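Local coordinates for WYL1 (Ruminococcus sp., PDB 6OAW), which is a WYL-domain accessory protein that modulates the Type VI-D CRISPR-Cas system, probably by acting on its RNA-guided effector nuclease, at residues B[58-63]-B[139-144]; B[252-257]-B[294-299]. All blocks are in the same frame, centred on the assembly; numbering follows the deposited sequence.

Contact 1: residues B[58-63]-B[139-144]; sequences FLTSIF and RDLYDT
Phe63 and Thr60 of helix 55-71 meet Leu141 and Thr144 of the short helix 139-145 in an apolar helix-helix contact in the N-terminal part of the chain. The local axes stay 11.5 Å apart and cross at 41°, so side chains, not backbones, bridge the gap. At its centre the CD1 methyl of Leu141 meets the Phe63 ring obliquely, 3.6 Å from ring atom CD1 and nearly as close to CE1. The ring extends across the gap because its CG stands anti to the backbone N (chi1 -175°). The other methyl of Leu141, CD2, reaches Thr60, one turn before Phe63 on the facing helix, lying 4.1 Å from its OG1 in a van der Waals contact, since a methyl offers no hydrogen bond; the hydroxyl itself is bonded to Ser56 O one turn earlier in its own helix. Thr144 brings its CG2 to the edge of the Phe63 ring, 4.2 Å from CE1. Its OG1 folds back instead to Asp140 O at 3.3 Å, arriving from the face opposite Thr144 N; this second bond on one carbonyl leaves the methyl turned toward the ring. With an alanine in place of Phe63, Leu141 CD1 and Thr144 CG2 would probably lose their shared partner, leaving a gap between the helices. The Phe63 ring also stacks edge-to-face with Phe90, and Leu165 and Tyr169 of helix 161-172 touch it, while Leu135 of strand 131-136 touches Thr60: the contact thus borders both a third helix and the strand that leads into helix 139-145.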
loop_
_atom_site.group_PDB
_atom_site.type_symbol
_atom_site.label_atom_id
_atom_site.label_comp_id
_atom_site.label_asym_id
_atom_site.label_seq_id
_atom_site.Cartn_x
_atom_site.Cartn_y
_atom_site.Cartn_z
ATOM N N PHE B 58 -4.504 -22.953 -0.961
ATOM C CA PHE B 58 -4.561 -21.484 -1.096
ATOM C C PHE B 58 -3.247 -21.011 -1.757
ATOM O O PHE B 58 -3.302 -20.222 -2.708
ATOM C CB PHE B 58 -4.881 -20.845 0.253
ATOM C CG PHE B 58 -5.174 -19.375 0.152
ATOM C CD1 PHE B 58 -6.381 -18.937 -0.350
ATOM C CD2 PHE B 58 -4.228 -18.430 0.502
ATOM C CE1 PHE B 58 -6.649 -17.583 -0.502
ATOM C CE2 PHE B 58 -4.497 -17.079 0.363
ATOM C CZ PHE B 58 -5.718 -16.656 -0.118
ATOM N N LEU B 59 -2.093 -21.501 -1.293
ATOM C CA LEU B 59 -0.770 -21.118 -1.845
ATOM C C LEU B 59 -0.693 -21.604 -3.293
ATOM O O LEU B 59 -0.076 -20.918 -4.125
ATOM C CB LEU B 59 0.364 -21.721 -1.008
ATOM C CG LEU B 59 0.546 -21.133 0.389
ATOM C CD1 LEU B 59 1.539 -21.944 1.183
ATOM C CD2 LEU B 59 0.982 -19.685 0.320
ATOM N N THR B 60 -1.308 -22.753 -3.576
ATOM C CA THR B 60 -1.316 -23.356 -4.926
ATOM C C THR B 60 -2.150 -22.493 -5.882
ATOM O O THR B 60 -1.689 -22.292 -7.026
ATOM C CB THR B 60 -1.716 -24.826 -4.851
ATOM O OG1 THR B 60 -0.672 -25.443 -4.094
ATOM C CG2 THR B 60 -1.847 -25.455 -6.218
ATOM N N SER B 61 -3.318 -22.010 -5.460
ATOM C CA SER B 61 -4.176 -21.094 -6.254
ATOM C C SER B 61 -3.379 -19.842 -6.609
ATOM O O SER B 61 -3.476 -19.378 -7.753
ATOM C CB SER B 61 -5.418 -20.703 -5.505
ATOM O OG SER B 61 -6.247 -21.821 -5.315
ATOM N N ILE B 62 -2.674 -19.272 -5.636
ATOM C CA ILE B 62 -1.888 -18.027 -5.849
ATOM C C ILE B 62 -0.833 -18.333 -6.915
ATOM O O ILE B 62 -0.769 -17.592 -7.912
ATOM C CB ILE B 62 -1.249 -17.532 -4.547
ATOM C CG1 ILE B 62 -2.311 -17.074 -3.547
ATOM C CG2 ILE B 62 -0.239 -16.424 -4.837
ATOM C CD1 ILE B 62 -1.759 -16.757 -2.182
ATOM N N PHE B 63 -0.057 -19.400 -6.699
ATOM C CA PHE B 63 0.990 -19.845 -7.634
ATOM C C PHE B 63 0.368 -20.049 -9.015
ATOM O O PHE B 63 0.931 -19.487 -9.945
ATOM C CB PHE B 63 1.719 -21.090 -7.142
ATOM C CG PHE B 63 2.854 -21.457 -8.049
ATOM C CD1 PHE B 63 2.612 -22.182 -9.205
ATOM C CD2 PHE B 63 4.130 -20.996 -7.792
ATOM C CE1 PHE B 63 3.641 -22.435 -10.089
ATOM C CE2 PHE B 63 5.168 -21.276 -8.667
ATOM C CZ PHE B 63 4.920 -22.000 -9.808
ATOM N N ARG B 139 0.117 -33.208 -7.385
ATOM C CA ARG B 139 0.675 -33.783 -8.631
ATOM C C ARG B 139 0.765 -32.699 -9.715
ATOM O O ARG B 139 1.803 -32.665 -10.386
ATOM C CB ARG B 139 -0.160 -34.976 -9.095
ATOM C CG ARG B 139 0.601 -35.942 -9.992
ATOM C CD ARG B 139 -0.296 -37.108 -10.366
ATOM N NE ARG B 139 -1.358 -36.660 -11.249
ATOM C CZ ARG B 139 -2.367 -37.406 -11.667
ATOM N NH1 ARG B 139 -2.475 -38.672 -11.293
ATOM N NH2 ARG B 139 -3.266 -36.875 -12.477
ATOM N N ASP B 140 -0.268 -31.870 -9.899
ATOM C CA ASP B 140 -0.295 -30.827 -10.966
ATOM C C ASP B 140 0.833 -29.821 -10.725
ATOM O O ASP B 140 1.532 -29.499 -11.701
ATOM C CB ASP B 140 -1.652 -30.127 -11.088
ATOM C CG ASP B 140 -2.710 -31.008 -11.726
ATOM O OD1 ASP B 140 -2.334 -32.020 -12.334
ATOM O OD2 ASP B 140 -3.899 -30.709 -11.577
ATOM N N LEU B 141 1.032 -29.375 -9.482
ATOM C CA LEU B 141 2.118 -28.416 -9.150
ATOM C C LEU B 141 3.466 -29.118 -9.326
ATOM O O LEU B 141 4.396 -28.477 -9.824
ATOM C CB LEU B 141 1.976 -27.853 -7.734
ATOM C CG LEU B 141 3.030 -26.795 -7.376
ATOM C CD1 LEU B 141 3.004 -25.617 -8.341
ATOM C CD2 LEU B 141 2.850 -26.283 -5.961
ATOM N N TYR B 142 3.586 -30.392 -8.961
ATOM C CA TYR B 142 4.868 -31.124 -9.113
ATOM C C TYR B 142 5.284 -31.093 -10.581
ATOM O O TYR B 142 6.459 -30.791 -10.853
ATOM C CB TYR B 142 4.815 -32.571 -8.609
ATOM C CG TYR B 142 6.192 -33.187 -8.597
ATOM C CD1 TYR B 142 6.719 -33.752 -9.746
ATOM C CD2 TYR B 142 7.014 -33.083 -7.485
ATOM C CE1 TYR B 142 8.006 -34.265 -9.769
ATOM C CE2 TYR B 142 8.306 -33.573 -7.497
ATOM C CZ TYR B 142 8.803 -34.161 -8.644
ATOM O OH TYR B 142 10.077 -34.636 -8.660
ATOM N N ASP B 143 4.341 -31.393 -11.482
ATOM C CA ASP B 143 4.590 -31.505 -12.947
ATOM C C ASP B 143 4.920 -30.119 -13.519
ATOM O O ASP B 143 5.763 -30.073 -14.413
ATOM C CB ASP B 143 3.441 -32.234 -13.654
ATOM C CG ASP B 143 3.389 -33.714 -13.306
ATOM O OD1 ASP B 143 4.426 -34.257 -12.861
ATOM O OD2 ASP B 143 2.316 -34.313 -13.463
ATOM N N THR B 144 4.347 -29.037 -12.991
ATOM C CA THR B 144 4.722 -27.645 -13.387
ATOM C C THR B 144 6.153 -27.355 -12.918
ATOM O O THR B 144 6.951 -26.876 -13.726
ATOM C CB THR B 144 3.723 -26.606 -12.859
ATOM O OG1 THR B 144 2.446 -26.879 -13.431
ATOM C CG2 THR B 144 4.117 -25.185 -13.191
#

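Contact 2: residues B[252-257]-B[294-299]; sequences FKADSY and KHLLSD
Leu296, near the C-terminal end of helix 287-298, reaches across to Ala254, Asp255 and Ser256 of strand 253-258 and makes essentially the whole contact. The helix runs almost along the strand, the local axes being 14° apart in direction and 8.5 Å at closest approach. At the start of the side chain, Leu296 CB itself makes no close contact with the strand, its separation from Ser256 CB being 4.6 Å. With CG anti to its own carbonyl carbon (chi1 -66°), the chain then extends toward the strand; CG is likewise not in contact with the strand and serves as the branch point where the two methyls part. CD2 takes the Ser256 side, 4.3 Å from that residue's CB. CD1 goes deeper and lies on the backbone: Leu296 CD1 is 3.5 Å from Asp255 N and 3.6 Å from Asp255 C, with Ala254 C and CB only a little farther. A methyl can settle on the peptide here because the CB of Asp255 points away from the helix, between two neighbours, Ala254 and Ser256, whose CB atoms point toward it. The carboxylate of Asp255 curls forward along the strand, and OD1 accepts the N-H of Ser256, the next residue, through its anti lone pair at 2.8 Å; the same oxygen also bonds Tyr214 OH. The hydroxyl of Ser256 is held by Pro300 O, just past the helix, adding a polar tie beside the apolar one. At the helix end His295 O takes both Asp299 N and Ser298 OG, the latter from above the carbonyl plane. Val240 of the adjoining strand 237-243 also touches Leu296. A helix laid on one face of a bent antiparallel sheet in this way is consistent with the Sm-like, SH3-type beta fold of WYL domains.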
loop_
_atom_site.group_PDB
_atom_site.type_symbol
_atom_site.label_atom_id
_atom_site.label_comp_id
_atom_site.label_asym_id
_atom_site.label_seq_id
_atom_site.Cartn_x
_atom_site.Cartn_y
_atom_site.Cartn_z
ATOM N N PHE B 252 -32.820 -7.039 -18.347
ATOM C CA PHE B 252 -31.399 -6.725 -18.078
ATOM C C PHE B 252 -31.267 -5.256 -17.690
ATOM O O PHE B 252 -31.761 -4.430 -18.446
ATOM C CB PHE B 252 -30.553 -7.112 -19.292
ATOM C CG PHE B 252 -30.347 -8.601 -19.388
ATOM C CD1 PHE B 252 -29.363 -9.226 -18.634
ATOM C CD2 PHE B 252 -31.188 -9.383 -20.167
ATOM C CE1 PHE B 252 -29.205 -10.602 -18.696
ATOM C CE2 PHE B 252 -31.016 -10.757 -20.237
ATOM C CZ PHE B 252 -30.029 -11.362 -19.495
ATOM N N LYS B 253 -30.600 -4.973 -16.558
ATOM C CA LYS B 253 -30.259 -3.601 -16.083
ATOM C C LYS B 253 -28.781 -3.561 -15.666
ATOM O O LYS B 253 -28.254 -4.570 -15.139
ATOM C CB LYS B 253 -31.146 -3.173 -14.909
ATOM N N ALA B 254 -28.134 -2.427 -15.894
ATOM C CA ALA B 254 -26.746 -2.157 -15.475
ATOM C C ALA B 254 -26.610 -2.436 -13.974
ATOM O O ALA B 254 -27.525 -2.092 -13.205
ATOM C CB ALA B 254 -26.370 -0.738 -15.783
ATOM N N ASP B 255 -25.502 -3.049 -13.573
ATOM C CA ASP B 255 -25.183 -3.272 -12.144
ATOM C C ASP B 255 -23.677 -3.465 -11.985
ATOM O O ASP B 255 -22.941 -3.528 -13.021
ATOM C CB ASP B 255 -25.993 -4.443 -11.595
ATOM C CG ASP B 255 -26.437 -4.256 -10.162
ATOM O OD1 ASP B 255 -25.673 -3.642 -9.378
ATOM O OD2 ASP B 255 -27.551 -4.716 -9.838
ATOM N N SER B 256 -23.252 -3.518 -10.718
ATOM C CA SER B 256 -21.857 -3.757 -10.293
ATOM C C SER B 256 -21.809 -4.832 -9.201
ATOM O O SER B 256 -22.279 -4.549 -8.052
ATOM C CB SER B 256 -21.251 -2.434 -9.861
ATOM O OG SER B 256 -19.905 -2.586 -9.423
ATOM N N TYR B 257 -21.217 -5.995 -9.517
ATOM C CA TYR B 257 -21.038 -7.149 -8.610
ATOM C C TYR B 257 -19.577 -7.256 -8.151
ATOM O O TYR B 257 -18.684 -7.341 -9.006
ATOM C CB TYR B 257 -21.436 -8.454 -9.307
ATOM C CG TYR B 257 -22.903 -8.599 -9.563
ATOM C CD1 TYR B 257 -23.498 -8.007 -10.662
ATOM C CD2 TYR B 257 -23.719 -9.248 -8.648
ATOM C CE1 TYR B 257 -24.863 -8.125 -10.890
ATOM C CE2 TYR B 257 -25.082 -9.366 -8.853
ATOM C CZ TYR B 257 -25.650 -8.803 -9.975
ATOM O OH TYR B 257 -26.985 -8.900 -10.154
ATOM N N LYS B 294 -21.574 3.643 -17.618
ATOM C CA LYS B 294 -20.568 4.729 -17.427
ATOM C C LYS B 294 -20.577 5.222 -15.964
ATOM O O LYS B 294 -19.503 5.419 -15.439
ATOM C CB LYS B 294 -20.816 5.879 -18.412
ATOM N N HIS B 295 -21.737 5.463 -15.346
ATOM C CA HIS B 295 -21.877 5.892 -13.920
ATOM C C HIS B 295 -21.203 4.846 -13.008
ATOM O O HIS B 295 -20.383 5.244 -12.166
ATOM C CB HIS B 295 -23.355 6.209 -13.603
ATOM C CG HIS B 295 -23.660 6.616 -12.195
ATOM N ND1 HIS B 295 -22.820 7.422 -11.433
ATOM C CD2 HIS B 295 -24.733 6.344 -11.413
ATOM C CE1 HIS B 295 -23.361 7.611 -10.241
ATOM N NE2 HIS B 295 -24.545 6.964 -10.207
ATOM N N LEU B 296 -21.438 3.548 -13.230
ATOM C CA LEU B 296 -20.870 2.443 -12.413
ATOM C C LEU B 296 -19.355 2.305 -12.610
ATOM O O LEU B 296 -18.672 1.944 -11.612
ATOM C CB LEU B 296 -21.611 1.157 -12.757
ATOM C CG LEU B 296 -23.078 1.178 -12.352
ATOM C CD1 LEU B 296 -23.805 -0.023 -12.911
ATOM C CD2 LEU B 296 -23.205 1.217 -10.832
ATOM N N LEU B 297 -18.832 2.569 -13.820
ATOM C CA LEU B 297 -17.361 2.543 -14.059
ATOM C C LEU B 297 -16.674 3.560 -13.138
ATOM O O LEU B 297 -15.579 3.252 -12.658
ATOM C CB LEU B 297 -17.031 2.875 -15.522
ATOM C CG LEU B 297 -17.431 1.853 -16.593
ATOM C CD1 LEU B 297 -16.858 2.282 -17.953
ATOM C CD2 LEU B 297 -16.978 0.435 -16.233
ATOM N N SER B 298 -17.255 4.741 -12.926
ATOM C CA SER B 298 -16.571 5.813 -12.159
ATOM C C SER B 298 -16.832 5.630 -10.659
ATOM O O SER B 298 -15.902 5.931 -9.882
ATOM C CB SER B 298 -16.941 7.165 -12.644
ATOM O OG SER B 298 -18.338 7.252 -12.848
ATOM N N ASP B 299 -18.002 5.098 -10.267
ATOM C CA ASP B 299 -18.259 4.679 -8.856
ATOM C C ASP B 299 -18.862 3.272 -8.801
ATOM O O ASP B 299 -20.068 3.080 -8.788
ATOM C CB ASP B 299 -19.091 5.719 -8.102
ATOM C CG ASP B 299 -18.989 5.491 -6.600
ATOM O OD1 ASP B 299 -18.755 4.325 -6.187
ATOM O OD2 ASP B 299 -19.047 6.476 -5.852
#

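Overall arrangement
Contacts 1 and 2 share no helix or strand. They follow one another along the chain and lie on opposite sides of its centre, with their own centres 35 Å apart and nearest atoms about 18 Å apart. Both are partly buried, neither wholly core nor surface, and neither has a hydrogen bond between its segments. Contact 1 joins two helices by side chains alone, an aromatic ring sharing the gap with methyls. Contact 2 sets a helix on a sheet, where one leucine reaches the backbone itself and polar groups of the strand are satisfied alongside. Helical packing of the N-terminal part thus contrasts with helix-on-sheet packing in the presumed WYL domain.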